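Local coordinates for regulatory protein RecX (Lactobacillus salivarius, PDB 3E3V) that probably modulates the activity of the recombinase RecA, the fragment here comprising the three consecutive three-helix units of the RecX family, at residues A[32-37]-A[68-73]; A[73-78]-A[87-92]; A[82-87]-A[147-152]. All blocks are in the same frame, centred on the assembly; numbering follows the deposited sequence.

Contact 1 (A[32-37]-A[68-73]); sequences LRTRKE and KNYAES
The capping box that starts helix 35-39, formed by Thr-34 and Glu-37 in the first three-helix domain, is met by the ring of Tyr-70 from helix 67-81 in the second. Thr-34 N donates to Glu-37 OE1 (2.9 Å) on the carboxylate's anti lone pair, and Glu-37 N returns a bond to Thr-34 OG1 at 3.0 Å. With OG1 turned between its own backbone N and carbonyl carbon (chi1 69°), CG2 is left to sit over one face of the Tyr-70 ring, 3.6 Å from the centroid, a CH-pi contact displaced toward the rim. The ring itself swings out from its helix with CG opposite the backbone N (chi1 -176°). Leu-32 O lies at the ring edge, 3.5 Å from Tyr-70 CE1; Leu-32 CB packs on Tyr-70 CD1 (4.0 Å), and CD2 makes a van der Waals touch with Ser-73 OG. One water donates to Leu-32 O and also bonds Tyr-70 OH at 3.0 Å. A leucine in place of Tyr-70 would probably strip the Thr-34 methyl of its aromatic face and leave this water without its phenolic partner. Lys-96 binds both box residues, its O bonding Thr-34 OG1 and its NZ pairing with Glu-37 OE2, which Arg-33 NH1 also reaches weakly. No direct hydrogen bond crosses between the two segments; the join rests on apolar and CH-pi packing plus one water bridge.

Contact 2 (A[73-78]-A[87-92]); sequences SYVRTM and KVIKLN
Tyr-74 carries its ring trans to the backbone N (chi1 -178°), and Asn-92 has CG trans to its carbonyl carbon (chi1 -73°); the two settings bring the phenol and the amide together between helices 67-81 and 86-94. Asn-92 ND2 donates to Tyr-74 OH at 2.8 Å, but the N-H is poorly aligned, so the bond is weak, and the ring and amide planes stand nearly perpendicular. Asn-92 CB crowds the same hydroxyl. Ile-89 fills the middle of the interface with both branches: CG2 lies 3.9 Å from Val-75 CG2 and equally close to Tyr-74 CE2, while CG1 and CD1 press on Met-78 CB. At the ring edge, Ile-89 O comes within 3.7 Å of Tyr-74 CE2. Met-78, bent along its chain, lays CG over one face of the Tyr-74 ring, one helical turn on, and sends CE toward Asn-92 ND2 (4.1 Å). Beyond the two segments, Leu-107 of helix 100-107 packs on Ile-89 and Ala-106 on Val-75. The axes of segments 73-78 and 87-92 come within 10.7 Å, their directions 140° apart. The arrangement is consistent with the packing of successive helices in a three-helix unit of the helix-turn-helix clan, here the second of RecX.

Contact 3 (A[82-87]-A[147-152]); sequences SDKGPK and LTKGFS
Lys-149 NZ and Asp-83 OD2 form a salt bridge of 2.8 Å, with the ammonium standing above the carboxylate plane, where the second and third three-helix domains meet. The Lys-149 chain, extended beyond CG, bends only at its last torsion (chi4 -54°), where NZ meets this oxygen. The other, Asp-83 OD1, takes Lys-84 NZ nearly end-on, so one carboxylate serves two lysines and probably eases the closeness of their like charges. Next to it, a Schellman motif ends helix 135-148 at Gly-150, and the carbonyls there receive the N-cap residue Gly-85 and the first turn of helix 86-94. Gly-85 N donates almost straight to Lys-149 O at 2.6 Å, and Lys-87 N to Gly-150 O at 3.1 Å. Both glycines are dictated by space: a CB on Gly-85 would run into the Gly-150 and Phe-151 backbone, and one on Gly-150 would meet Gly-85 O, besides being jammed at this positive phi. Without a side chain, Gly-85 can bring CA over the centre of the Phe-151 ring, 3.6 Å from the centroid and 9° off its normal. Asp-83 O approaches that ring at its edge, and Pro-86 CD touches Phe-151 CD1 at 4.0 Å. Gln-115 and Ile-156 also pack on Phe-151. Farther out, Lys-87 passes along Gly-150 O with its CB and CG. At its end a water donates to Leu-147 O (2.7 Å) and Phe-151 O, and accepts a weak bond from Lys-87 NZ.

From the N terminus, contact 1 comes first: it closes a loop of 30 residues, just over half of them helical, and joins the first three-helix domain to helix 67-81 of the second. The same helix continues into contact 2, which shares Ser-73 with contact 1 and closes a loop of 8 residues, half of them helical, across the link between helices 67-81 and 86-94. Contact 3 reaches furthest, spanning 59 residues from the loop leading into helix 86-94 to the turn that follows helix 135-148. Contact 1 closes before the others open, whereas contacts 2 and 3 cross, share Lys-87 and touch where Val-88 CG2 packs on Lys-149 O. Together they run through the second domain, linking it to both neighbours.

Contact 1 (A[32-37]-A[68-73])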
# COMPACT_ATOMS: atom_id res chain seq x y z
N LEU A 32 0.98 1.07 13.16
CA LEU A 32 0.38 -0.22 12.84
C LEU A 32 1.53 -1.00 12.19
O LEU A 32 2.38 -0.40 11.53
CB LEU A 32 -0.77 -0.01 11.84
CG LEU A 32 -2.00 -0.92 11.92
CD1 LEU A 32 -2.71 -0.74 13.25
CD2 LEU A 32 -2.96 -0.59 10.77
N ARG A 33 1.59 -2.31 12.40
CA ARG A 33 2.68 -3.11 11.83
C ARG A 33 2.19 -4.42 11.23
O ARG A 33 1.25 -5.03 11.74
CB ARG A 33 3.72 -3.43 12.92
CG ARG A 33 4.34 -2.22 13.59
CD ARG A 33 5.19 -1.42 12.62
NE ARG A 33 5.83 -0.27 13.25
CZ ARG A 33 6.38 0.74 12.58
NH1 ARG A 33 6.37 0.74 11.25
NH2 ARG A 33 6.94 1.75 13.23
N THR A 34 2.83 -4.86 10.14
CA THR A 34 2.44 -6.11 9.49
C THR A 34 2.97 -7.20 10.40
O THR A 34 3.80 -6.94 11.26
CB THR A 34 3.10 -6.33 8.10
OG1 THR A 34 4.50 -6.55 8.27
CG2 THR A 34 2.88 -5.13 7.18
N ARG A 35 2.48 -8.42 10.20
CA ARG A 35 2.94 -9.55 10.99
C ARG A 35 4.45 -9.70 10.85
O ARG A 35 5.17 -9.81 11.84
CB ARG A 35 2.25 -10.84 10.52
CG ARG A 35 2.83 -12.10 11.14
CD ARG A 35 2.05 -13.35 10.73
NE ARG A 35 2.66 -14.56 11.27
CZ ARG A 35 2.07 -15.75 11.32
NH1 ARG A 35 0.83 -15.90 10.87
NH2 ARG A 35 2.72 -16.79 11.82
N LYS A 36 4.93 -9.67 9.61
CA LYS A 36 6.36 -9.82 9.35
C LYS A 36 7.22 -8.72 9.98
O LYS A 36 8.34 -8.98 10.42
CB LYS A 36 6.61 -9.87 7.83
CG LYS A 36 7.91 -10.58 7.47
CD LYS A 36 8.34 -10.28 6.05
CE LYS A 36 9.69 -10.90 5.74
NZ LYS A 36 10.19 -10.48 4.40
N GLU A 37 6.70 -7.49 10.04
CA GLU A 37 7.45 -6.39 10.66
C GLU A 37 7.73 -6.70 12.13
O GLU A 37 8.80 -6.37 12.66
CB GLU A 37 6.67 -5.08 10.58
CG GLU A 37 6.84 -4.31 9.28
CD GLU A 37 6.12 -2.97 9.32
OE1 GLU A 37 4.89 -2.97 9.47
OE2 GLU A 37 6.79 -1.92 9.20
N LYS A 68 -5.01 -8.04 7.33
CA LYS A 68 -6.11 -7.58 6.48
C LYS A 68 -6.40 -6.11 6.81
O LYS A 68 -6.61 -5.29 5.92
CB LYS A 68 -7.37 -8.42 6.73
CG LYS A 68 -8.64 -7.86 6.10
CD LYS A 68 -9.83 -8.74 6.46
CE LYS A 68 -11.10 -7.92 6.69
NZ LYS A 68 -11.52 -7.18 5.48
N ASN A 69 -6.40 -5.79 8.10
CA ASN A 69 -6.64 -4.42 8.53
C ASN A 69 -5.45 -3.52 8.16
O ASN A 69 -5.63 -2.37 7.78
CB ASN A 69 -6.88 -4.38 10.04
CG ASN A 69 -7.06 -2.97 10.55
OD1 ASN A 69 -7.97 -2.26 10.12
ND2 ASN A 69 -6.20 -2.55 11.46
N TYR A 70 -4.24 -4.04 8.29
CA TYR A 70 -3.06 -3.24 7.93
C TYR A 70 -3.18 -2.82 6.46
O TYR A 70 -3.14 -1.64 6.13
CB TYR A 70 -1.77 -4.05 8.08
CG TYR A 70 -0.52 -3.23 7.79
CD1 TYR A 70 0.12 -2.52 8.81
CD2 TYR A 70 -0.02 -3.11 6.50
CE1 TYR A 70 1.23 -1.71 8.55
CE2 TYR A 70 1.09 -2.30 6.22
CZ TYR A 70 1.71 -1.61 7.25
OH TYR A 70 2.81 -0.82 6.99
N ALA A 71 -3.32 -3.81 5.59
CA ALA A 71 -3.43 -3.59 4.15
C ALA A 71 -4.58 -2.66 3.76
O ALA A 71 -4.42 -1.81 2.88
CB ALA A 71 -3.56 -4.93 3.42
N GLU A 72 -5.74 -2.81 4.40
CA GLU A 72 -6.86 -1.96 4.06
C GLU A 72 -6.64 -0.49 4.41
O GLU A 72 -6.99 0.40 3.63
CB GLU A 72 -8.14 -2.47 4.73
CG GLU A 72 -8.92 -3.42 3.83
CD GLU A 72 -10.13 -4.03 4.51
OE1 GLU A 72 -10.82 -3.31 5.26
OE2 GLU A 72 -10.39 -5.23 4.29
N SER A 73 -6.06 -0.22 5.57
CA SER A 73 -5.81 1.15 5.97
C SER A 73 -4.70 1.76 5.10
O SER A 73 -4.75 2.94 4.75
CB SER A 73 -5.43 1.21 7.44
OG SER A 73 -4.27 0.43 7.67
O HOH W 1 3.93 0.62 9.31

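Contact 2 (A[73-78]-A[87-92])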
# COMPACT_ATOMS: atom_id res chain seq x y z
N SER A 73 -6.06 -0.22 5.57
CA SER A 73 -5.81 1.15 5.97
C SER A 73 -4.70 1.76 5.10
O SER A 73 -4.75 2.94 4.75
CB SER A 73 -5.43 1.21 7.44
OG SER A 73 -4.27 0.43 7.67
N TYR A 74 -3.72 0.94 4.73
CA TYR A 74 -2.65 1.45 3.87
C TYR A 74 -3.27 1.89 2.56
O TYR A 74 -3.01 3.00 2.09
CB TYR A 74 -1.60 0.37 3.60
CG TYR A 74 -0.45 0.89 2.74
CD1 TYR A 74 0.42 1.87 3.23
CD2 TYR A 74 -0.28 0.45 1.43
CE1 TYR A 74 1.44 2.40 2.42
CE2 TYR A 74 0.73 0.97 0.62
CZ TYR A 74 1.58 1.94 1.12
OH TYR A 74 2.55 2.49 0.32
N VAL A 75 -4.11 1.03 1.97
CA VAL A 75 -4.79 1.33 0.71
C VAL A 75 -5.63 2.60 0.81
O VAL A 75 -5.60 3.45 -0.08
CB VAL A 75 -5.69 0.14 0.27
CG1 VAL A 75 -6.70 0.58 -0.81
CG2 VAL A 75 -4.83 -0.99 -0.27
N ARG A 76 -6.37 2.74 1.89
CA ARG A 76 -7.20 3.94 2.07
C ARG A 76 -6.28 5.17 2.18
O ARG A 76 -6.55 6.21 1.59
CB ARG A 76 -8.06 3.80 3.34
CG ARG A 76 -9.15 2.72 3.22
CD ARG A 76 -10.25 2.92 4.26
NE ARG A 76 -11.40 2.02 4.05
CZ ARG A 76 -11.50 0.80 4.56
NH1 ARG A 76 -10.52 0.32 5.33
NH2 ARG A 76 -12.56 0.05 4.30
N THR A 77 -5.21 5.04 2.94
CA THR A 77 -4.27 6.14 3.08
C THR A 77 -3.71 6.58 1.72
O THR A 77 -3.78 7.76 1.38
CB THR A 77 -3.12 5.74 4.02
OG1 THR A 77 -3.65 5.59 5.35
CG2 THR A 77 -2.02 6.81 4.03
N MET A 78 -3.18 5.63 0.94
CA MET A 78 -2.63 5.96 -0.37
C MET A 78 -3.67 6.54 -1.34
O MET A 78 -3.36 7.44 -2.11
CB MET A 78 -1.93 4.74 -0.98
CG MET A 78 -0.70 4.26 -0.20
SD MET A 78 0.59 5.50 0.10
CE MET A 78 1.38 5.50 -1.48
N LYS A 87 -0.86 -0.91 -8.71
CA LYS A 87 0.39 -1.65 -8.82
C LYS A 87 1.50 -1.19 -7.88
O LYS A 87 2.24 -2.02 -7.36
CB LYS A 87 0.89 -1.63 -10.26
CG LYS A 87 -0.05 -2.30 -11.25
CD LYS A 87 0.59 -2.32 -12.63
CE LYS A 87 -0.42 -2.61 -13.72
NZ LYS A 87 0.21 -2.34 -15.06
N VAL A 88 1.63 0.12 -7.67
CA VAL A 88 2.67 0.60 -6.77
C VAL A 88 2.21 0.38 -5.33
O VAL A 88 3.00 0.01 -4.47
CB VAL A 88 2.99 2.10 -7.03
CG1 VAL A 88 3.95 2.62 -5.96
CG2 VAL A 88 3.64 2.26 -8.41
N ILE A 89 0.93 0.59 -5.08
CA ILE A 89 0.40 0.38 -3.73
C ILE A 89 0.67 -1.07 -3.34
O ILE A 89 1.07 -1.36 -2.21
CB ILE A 89 -1.13 0.68 -3.69
CG1 ILE A 89 -1.35 2.19 -3.89
CG2 ILE A 89 -1.73 0.23 -2.36
CD1 ILE A 89 -2.80 2.60 -4.17
N LYS A 90 0.50 -1.98 -4.30
CA LYS A 90 0.70 -3.39 -4.06
C LYS A 90 2.15 -3.76 -3.76
O LYS A 90 2.42 -4.53 -2.84
CB LYS A 90 0.20 -4.22 -5.26
CG LYS A 90 0.24 -5.74 -5.00
CD LYS A 90 -0.07 -6.57 -6.26
CE LYS A 90 0.01 -8.07 -5.98
NZ LYS A 90 1.34 -8.46 -5.38
N LEU A 91 3.09 -3.22 -4.53
CA LEU A 91 4.49 -3.53 -4.28
C LEU A 91 4.92 -2.91 -2.96
O LEU A 91 5.82 -3.42 -2.30
CB LEU A 91 5.38 -3.07 -5.44
CG LEU A 91 5.74 -1.60 -5.69
CD1 LEU A 91 6.82 -1.13 -4.72
CD2 LEU A 91 6.25 -1.48 -7.13
N ASN A 92 4.29 -1.81 -2.55
CA ASN A 92 4.65 -1.21 -1.26
C ASN A 92 4.19 -2.19 -0.18
O ASN A 92 4.92 -2.46 0.79
CB ASN A 92 3.97 0.16 -1.07
CG ASN A 92 4.59 1.24 -1.94
OD1 ASN A 92 5.73 1.13 -2.35
ND2 ASN A 92 3.84 2.29 -2.21

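Contact 3 (A[82-87]-A[147-152])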
# COMPACT_ATOMS: atom_id res chain seq x y z
N SER A 82 -2.02 9.99 -1.78
CA SER A 82 -1.02 9.83 -2.83
C SER A 82 -1.60 9.82 -4.23
O SER A 82 -2.82 9.77 -4.43
CB SER A 82 -0.21 8.54 -2.61
OG SER A 82 -0.92 7.40 -3.07
N ASP A 83 -0.70 9.87 -5.20
CA ASP A 83 -1.09 9.85 -6.60
C ASP A 83 -0.73 8.49 -7.18
O ASP A 83 -0.69 8.33 -8.39
CB ASP A 83 -0.34 10.95 -7.36
CG ASP A 83 1.16 10.89 -7.15
OD1 ASP A 83 1.64 9.99 -6.42
OD2 ASP A 83 1.88 11.75 -7.70
N LYS A 84 -0.47 7.51 -6.31
CA LYS A 84 -0.09 6.16 -6.74
C LYS A 84 -1.28 5.25 -7.11
O LYS A 84 -2.36 5.35 -6.52
CB LYS A 84 0.75 5.47 -5.65
CG LYS A 84 2.04 6.21 -5.29
CD LYS A 84 2.83 6.57 -6.54
CE LYS A 84 4.16 7.22 -6.18
NZ LYS A 84 3.94 8.38 -5.28
N GLY A 85 -1.07 4.39 -8.10
CA GLY A 85 -2.11 3.47 -8.55
C GLY A 85 -1.94 2.12 -7.89
O GLY A 85 -0.95 1.90 -7.20
N PRO A 86 -2.87 1.18 -8.12
CA PRO A 86 -2.87 -0.18 -7.55
C PRO A 86 -1.55 -0.92 -7.57
O PRO A 86 -1.16 -1.51 -6.56
CB PRO A 86 -3.94 -0.91 -8.38
CG PRO A 86 -4.89 0.19 -8.72
CD PRO A 86 -3.95 1.31 -9.12
N LYS A 87 -0.86 -0.91 -8.71
CA LYS A 87 0.39 -1.65 -8.82
C LYS A 87 1.50 -1.19 -7.88
O LYS A 87 2.24 -2.02 -7.36
CB LYS A 87 0.89 -1.63 -10.26
CG LYS A 87 -0.05 -2.30 -11.25
CD LYS A 87 0.59 -2.32 -12.63
CE LYS A 87 -0.42 -2.61 -13.72
NZ LYS A 87 0.21 -2.34 -15.06
N LEU A 147 1.43 5.29 -15.90
CA LEU A 147 1.92 3.92 -15.88
C LEU A 147 2.97 3.74 -14.79
O LEU A 147 2.90 2.78 -14.02
CB LEU A 147 2.56 3.52 -17.22
CG LEU A 147 1.66 3.08 -18.37
CD1 LEU A 147 2.52 2.82 -19.59
CD2 LEU A 147 0.87 1.82 -18.00
N THR A 148 3.93 4.65 -14.71
CA THR A 148 4.97 4.54 -13.69
C THR A 148 4.41 4.69 -12.27
O THR A 148 5.04 4.27 -11.29
CB THR A 148 6.10 5.57 -13.93
OG1 THR A 148 5.58 6.90 -13.86
CG2 THR A 148 6.73 5.35 -15.29
N LYS A 149 3.21 5.28 -12.17
CA LYS A 149 2.55 5.46 -10.88
C LYS A 149 1.71 4.25 -10.48
O LYS A 149 1.15 4.21 -9.39
CB LYS A 149 1.67 6.72 -10.90
CG LYS A 149 2.46 7.99 -10.66
CD LYS A 149 1.57 9.22 -10.72
CE LYS A 149 2.41 10.48 -10.85
NZ LYS A 149 3.43 10.57 -9.77
N GLY A 150 1.59 3.26 -11.36
CA GLY A 150 0.84 2.07 -11.00
C GLY A 150 -0.55 1.86 -11.58
O GLY A 150 -1.18 0.86 -11.26
N PHE A 151 -1.03 2.77 -12.41
CA PHE A 151 -2.36 2.59 -13.01
C PHE A 151 -2.30 1.68 -14.23
O PHE A 151 -1.32 1.69 -14.97
CB PHE A 151 -2.96 3.95 -13.38
CG PHE A 151 -3.29 4.80 -12.18
CD1 PHE A 151 -4.45 4.55 -11.44
CD2 PHE A 151 -2.43 5.82 -11.77
CE1 PHE A 151 -4.75 5.33 -10.31
CE2 PHE A 151 -2.71 6.60 -10.64
CZ PHE A 151 -3.88 6.35 -9.90
N SER A 152 -3.33 0.87 -14.43
CA SER A 152 -3.37 -0.05 -15.56
C SER A 152 -3.75 0.64 -16.87
O SER A 152 -4.36 1.72 -16.87
CB SER A 152 -4.38 -1.18 -15.31
OG SER A 152 -5.70 -0.69 -15.48
O HOH W 2 1.35 0.64 -14.28